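Local structure of class II aldolase/adducin domain protein (Pseudomonas syringae pv. phaseolicola 1448A, 3OCR) at residues Q123-S137 with I186-V199. The protein is of uncertain function, but belongs to the class II aldolase/adducin family and is possibly a lyase or, less certainly, an actin-filament binder. Numbering follows the deposited sequence. Where two conformers were deposited one is given.
Sequences QAVLHTHTRDGIAVS and ILRNHGLLTGGVSV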
loop_
_atom_site.group_PDB
_atom_site.type_symbol
_atom_site.label_atom_id
_atom_site.label_comp_id
_atom_site.label_asym_id
_atom_site.label_seq_id
_atom_site.Cartn_x
_atom_site.Cartn_y
_atom_site.Cartn_z
ATOM N N GLN A 123 12.815 8.190 -29.596
ATOM C CA GLN A 123 14.092 8.544 -29.005
ATOM C C GLN A 123 14.246 7.915 -27.608
ATOM O O GLN A 123 15.327 7.984 -27.000
ATOM C CB GLN A 123 14.215 10.052 -28.894
ATOM C CG GLN A 123 14.097 10.811 -30.252
ATOM C CD GLN A 123 15.188 10.452 -31.219
ATOM O OE1 GLN A 123 14.912 9.905 -32.292
ATOM N NE2 GLN A 123 16.445 10.728 -30.850
ATOM N N ALA A 124 13.176 7.314 -27.093
ATOM C CA ALA A 124 13.239 6.687 -25.767
ATOM C C ALA A 124 12.313 5.508 -25.714
ATOM O O ALA A 124 11.217 5.578 -26.265
ATOM C CB ALA A 124 12.897 7.669 -24.675
ATOM N N VAL A 125 12.769 4.430 -25.067
ATOM C CA VAL A 125 11.958 3.215 -24.919
ATOM C C VAL A 125 12.043 2.755 -23.465
ATOM O O VAL A 125 13.140 2.475 -22.953
ATOM C CB VAL A 125 12.396 2.080 -25.881
ATOM C CG1 VAL A 125 11.529 0.796 -25.671
ATOM C CG2 VAL A 125 12.324 2.552 -27.356
ATOM N N LEU A 126 10.890 2.697 -22.814
ATOM C CA LEU A 126 10.779 2.308 -21.414
ATOM C C LEU A 126 10.077 0.992 -21.243
ATOM O O LEU A 126 9.017 0.753 -21.831
ATOM C CB LEU A 126 9.994 3.369 -20.658
ATOM C CG LEU A 126 10.403 4.838 -20.874
ATOM C CD1 LEU A 126 9.492 5.775 -20.089
ATOM C CD2 LEU A 126 11.861 5.103 -20.545
ATOM N N HIS A 127 10.617 0.134 -20.391
ATOM C CA HIS A 127 9.923 -1.102 -20.125
ATOM C C HIS A 127 9.823 -1.323 -18.621
ATOM O O HIS A 127 10.820 -1.177 -17.924
ATOM C CB HIS A 127 10.645 -2.270 -20.809
ATOM C CG HIS A 127 10.146 -3.602 -20.367
ATOM N ND1 HIS A 127 8.816 -3.962 -20.455
ATOM C CD2 HIS A 127 10.785 -4.646 -19.791
ATOM C CE1 HIS A 127 8.665 -5.182 -19.975
ATOM N NE2 HIS A 127 9.843 -5.620 -19.567
ATOM N N THR A 128 8.633 -1.635 -18.106
ATOM C CA THR A 128 8.497 -1.869 -16.642
ATOM C C THR A 128 7.810 -3.179 -16.288
ATOM O O THR A 128 7.057 -3.764 -17.107
ATOM C CB THR A 128 7.746 -0.720 -15.881
ATOM O OG1 THR A 128 6.447 -0.570 -16.429
ATOM C CG2 THR A 128 8.479 0.644 -15.964
ATOM N N HIS A 129 8.085 -3.628 -15.053
ATOM C CA HIS A 129 7.466 -4.812 -14.473
ATOM C C HIS A 129 6.825 -4.449 -13.149
ATOM O O HIS A 129 7.326 -4.843 -12.097
ATOM C CB HIS A 129 8.507 -5.880 -14.156
ATOM C CG HIS A 129 9.087 -6.569 -15.347
ATOM N ND1 HIS A 129 10.189 -7.393 -15.241
ATOM C CD2 HIS A 129 8.726 -6.586 -16.652
ATOM C CE1 HIS A 129 10.492 -7.874 -16.434
ATOM N NE2 HIS A 129 9.621 -7.398 -17.307
ATOM N N THR A 130 5.738 -3.700 -13.171
ATOM C CA THR A 130 5.073 -3.288 -11.945
ATOM C C THR A 130 3.970 -4.264 -11.625
ATOM O O THR A 130 3.477 -4.949 -12.524
ATOM C CB THR A 130 4.406 -1.878 -12.106
ATOM O OG1 THR A 130 3.382 -1.937 -13.128
ATOM C CG2 THR A 130 5.455 -0.826 -12.441
ATOM N N ARG A 131 3.573 -4.320 -10.351
ATOM C CA ARG A 131 2.456 -5.148 -9.908
ATOM C C ARG A 131 1.211 -4.995 -10.787
ATOM O O ARG A 131 0.669 -5.983 -11.298
ATOM C CB ARG A 131 2.126 -4.807 -8.448
ATOM C CG ARG A 131 0.922 -5.507 -7.864
ATOM C CD ARG A 131 0.438 -4.777 -6.604
ATOM N NE ARG A 131 0.034 -3.404 -6.908
ATOM C CZ ARG A 131 0.470 -2.319 -6.272
ATOM N NH1 ARG A 131 1.328 -2.432 -5.264
ATOM N NH2 ARG A 131 0.032 -1.118 -6.644
ATOM N N ASP A 132 0.740 -3.763 -10.957
ATOM C CA ASP A 132 -0.534 -3.563 -11.659
ATOM C C ASP A 132 -0.421 -3.561 -13.194
ATOM O O ASP A 132 -1.350 -4.009 -13.895
ATOM C CB ASP A 132 -1.256 -2.321 -11.133
ATOM C CG ASP A 132 -1.657 -2.455 -9.661
ATOM O OD1 ASP A 132 -1.718 -3.590 -9.124
ATOM O OD2 ASP A 132 -1.866 -1.405 -9.027
ATOM N N GLY A 133 0.706 -3.104 -13.706
ATOM C CA GLY A 133 1.030 -3.225 -15.161
ATOM C C GLY A 133 1.070 -4.678 -15.643
ATOM O O GLY A 133 0.421 -5.050 -16.656
ATOM N N ILE A 134 1.789 -5.531 -14.907
ATOM C CA ILE A 134 1.812 -6.956 -15.222
ATOM C C ILE A 134 0.416 -7.559 -15.038
ATOM O O ILE A 134 -0.037 -8.341 -15.859
ATOM C CB ILE A 134 2.868 -7.706 -14.405
ATOM C CG1 ILE A 134 4.263 -7.083 -14.632
ATOM C CG2 ILE A 134 2.854 -9.190 -14.722
ATOM C CD1 ILE A 134 5.297 -7.653 -13.729
ATOM N N ALA A 135 -0.288 -7.151 -13.976
ATOM C CA ALA A 135 -1.619 -7.674 -13.704
ATOM C C ALA A 135 -2.574 -7.415 -14.874
ATOM O O ALA A 135 -3.300 -8.329 -15.368
ATOM C CB ALA A 135 -2.165 -7.049 -12.390
ATOM N N VAL A 136 -2.608 -6.164 -15.314
ATOM C CA VAL A 136 -3.402 -5.845 -16.515
ATOM C C VAL A 136 -2.910 -6.617 -17.744
ATOM O O VAL A 136 -3.745 -7.135 -18.533
ATOM C CB VAL A 136 -3.511 -4.318 -16.805
ATOM C CG1 VAL A 136 -4.285 -4.107 -18.115
ATOM C CG2 VAL A 136 -4.251 -3.582 -15.656
ATOM N N SER A 137 -1.586 -6.706 -17.905
ATOM C CA SER A 137 -0.991 -7.546 -18.958
ATOM C C SER A 137 -1.557 -8.967 -18.962
ATOM O O SER A 137 -1.717 -9.558 -20.027
ATOM C CB SER A 137 0.526 -7.645 -18.815
ATOM O OG SER A 137 1.116 -6.372 -18.610
ATOM N N ILE A 186 1.319 -3.306 -24.510
ATOM C CA ILE A 186 1.199 -4.168 -23.370
ATOM C C ILE A 186 1.806 -5.507 -23.776
ATOM O O ILE A 186 1.354 -6.185 -24.730
ATOM C CB ILE A 186 -0.280 -4.239 -22.847
ATOM C CG1 ILE A 186 -0.660 -2.891 -22.223
ATOM C CG2 ILE A 186 -0.460 -5.376 -21.834
ATOM C CD1 ILE A 186 -2.158 -2.777 -21.760
ATOM N N LEU A 187 2.861 -5.875 -23.069
ATOM C CA LEU A 187 3.511 -7.160 -23.301
ATOM C C LEU A 187 2.768 -8.160 -22.420
ATOM O O LEU A 187 2.932 -8.177 -21.211
ATOM C CB LEU A 187 5.006 -7.066 -22.927
ATOM C CG LEU A 187 5.791 -5.955 -23.627
ATOM C CD1 LEU A 187 7.083 -5.647 -22.875
ATOM C CD2 LEU A 187 6.084 -6.290 -25.105
ATOM N N ARG A 188 1.879 -8.952 -23.033
ATOM C CA ARG A 188 1.017 -9.820 -22.271
ATOM C C ARG A 188 1.829 -10.752 -21.366
ATOM O O ARG A 188 2.880 -11.283 -21.774
ATOM C CB ARG A 188 0.094 -10.670 -23.197
ATOM C CG ARG A 188 -0.923 -9.895 -24.024
ATOM C CD ARG A 188 -1.893 -10.908 -24.627
ATOM N NE ARG A 188 -2.707 -10.363 -25.706
ATOM C CZ ARG A 188 -3.886 -9.773 -25.549
ATOM N NH1 ARG A 188 -4.421 -9.617 -24.338
ATOM N NH2 ARG A 188 -4.539 -9.332 -26.623
ATOM N N ASN A 189 1.309 -10.937 -20.152
ATOM C CA ASN A 189 1.903 -11.716 -19.072
ATOM C C ASN A 189 3.311 -11.250 -18.751
ATOM O O ASN A 189 4.136 -12.038 -18.318
ATOM C CB ASN A 189 1.946 -13.197 -19.429
ATOM C CG ASN A 189 0.579 -13.730 -19.814
ATOM O OD1 ASN A 189 0.315 -13.904 -20.993
ATOM N ND2 ASN A 189 -0.307 -13.955 -18.824
ATOM N N HIS A 190 3.622 -10.000 -19.019
ATOM C CA HIS A 190 5.031 -9.658 -18.948
ATOM C C HIS A 190 5.215 -8.286 -18.347
ATOM O O HIS A 190 5.977 -8.154 -17.388
ATOM C CB HIS A 190 5.690 -9.841 -20.344
ATOM C CG HIS A 190 7.157 -9.515 -20.391
ATOM N ND1 HIS A 190 7.890 -9.558 -21.557
ATOM C CD2 HIS A 190 8.020 -9.122 -19.421
ATOM C CE1 HIS A 190 9.145 -9.226 -21.299
ATOM N NE2 HIS A 190 9.246 -8.944 -20.012
ATOM N N GLY A 191 4.519 -7.277 -18.878
ATOM C CA GLY A 191 4.567 -5.905 -18.337
ATOM C C GLY A 191 4.249 -4.831 -19.393
ATOM O O GLY A 191 3.481 -5.061 -20.357
ATOM N N LEU A 192 4.825 -3.649 -19.218
ATOM C CA LEU A 192 4.426 -2.512 -20.048
ATOM C C LEU A 192 5.604 -1.955 -20.818
ATOM O O LEU A 192 6.732 -1.949 -20.315
ATOM C CB LEU A 192 3.796 -1.395 -19.196
ATOM C CG LEU A 192 2.660 -1.709 -18.207
ATOM C CD1 LEU A 192 2.399 -0.465 -17.364
ATOM C CD2 LEU A 192 1.382 -2.192 -18.904
ATOM N N LEU A 193 5.316 -1.437 -22.007
ATOM C CA LEU A 193 6.300 -0.764 -22.811
ATOM C C LEU A 193 5.748 0.548 -23.384
ATOM O O LEU A 193 4.643 0.615 -23.955
ATOM C CB LEU A 193 6.836 -1.694 -23.908
ATOM C CG LEU A 193 8.059 -1.150 -24.664
ATOM C CD1 LEU A 193 9.079 -2.214 -24.948
ATOM C CD2 LEU A 193 7.634 -0.425 -25.948
ATOM N N THR A 194 6.542 1.591 -23.206
ATOM C CA THR A 194 6.214 2.895 -23.695
ATOM C C THR A 194 7.370 3.442 -24.552
ATOM O O THR A 194 8.540 3.220 -24.224
ATOM C CB THR A 194 5.884 3.707 -22.452
ATOM O OG1 THR A 194 4.475 3.961 -22.402
ATOM C CG2 THR A 194 6.727 4.929 -22.308
ATOM N N GLY A 195 7.050 4.099 -25.670
ATOM C CA GLY A 195 8.054 4.800 -26.443
ATOM C C GLY A 195 7.706 6.271 -26.413
ATOM O O GLY A 195 6.603 6.627 -25.995
ATOM N N GLY A 196 8.629 7.120 -26.865
ATOM C CA GLY A 196 8.359 8.552 -26.989
ATOM C C GLY A 196 9.367 9.234 -27.874
ATOM O O GLY A 196 10.437 8.673 -28.158
ATOM N N VAL A 197 9.020 10.438 -28.320
ATOM C CA VAL A 197 9.870 11.247 -29.183
ATOM C C VAL A 197 10.964 11.886 -28.317
ATOM O O VAL A 197 11.882 12.530 -28.822
ATOM C CB VAL A 197 9.059 12.339 -29.926
ATOM C CG1 VAL A 197 7.926 11.703 -30.769
ATOM C CG2 VAL A 197 8.495 13.361 -28.946
ATOM N N SER A 198 10.839 11.694 -27.002
ATOM C CA SER A 198 11.813 12.193 -26.033
ATOM C C SER A 198 11.627 11.340 -24.788
ATOM O O SER A 198 10.636 10.616 -24.678
ATOM C CB SER A 198 11.517 13.658 -25.704
ATOM O OG SER A 198 10.248 13.786 -25.077
ATOM N N VAL A 199 12.574 11.425 -23.860
ATOM C CA VAL A 199 12.449 10.799 -22.543
ATOM C C VAL A 199 11.188 11.336 -21.831
ATOM O O VAL A 199 10.421 10.576 -21.244
ATOM C CB VAL A 199 13.726 11.057 -21.679
ATOM C CG1 VAL A 199 13.497 10.657 -20.217
ATOM C CG2 VAL A 199 14.937 10.313 -22.269
HETATM O O HOH W 1 -3.295 -9.091 -21.845
#
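H127 and H190 meet edge to face where two central strands of the AraD-like aldolase II fold, 124-128 and 191-196, run antiparallel. Ring planes stand at 76°. H127 has its CG trans to the backbone N (chi1 169°), which brings the imidazole beside the neighbouring strand, and ND1 donates to L192 O over 2.9 Å, from above the carbonyl plane; T128 N grips the same oxygen. H129 NE2 lies 3.1 Å from H190 NE2, near the plane of the H190 ring, while D52 holds H129 ND1. Three histidines converging through their NE2 atoms resemble the metal-binding cluster of class II aldolases, though no metal is modelled among them. L187 CD1 packs against the H127 ring, 3.3 Å from CE1.

The strand core is tight: L126 N donates almost straight to T194 O, and L126 CD1 lies alongside T194 CG2. On the other face of the sheet V125 CG1 meets L193 CD1, both residues also touching helix 110-118. Toward Q123 the pairing slackens into a classic beta bulge, Q123 and A124 both facing G196, with V197, partly exposed, just past it. At the C-terminal end of helix 131-137, next to partly exposed R188, a water bridges the segments: it donates to S137 O, and its oxygen accepts from R188 NH1 at 2.8 Å.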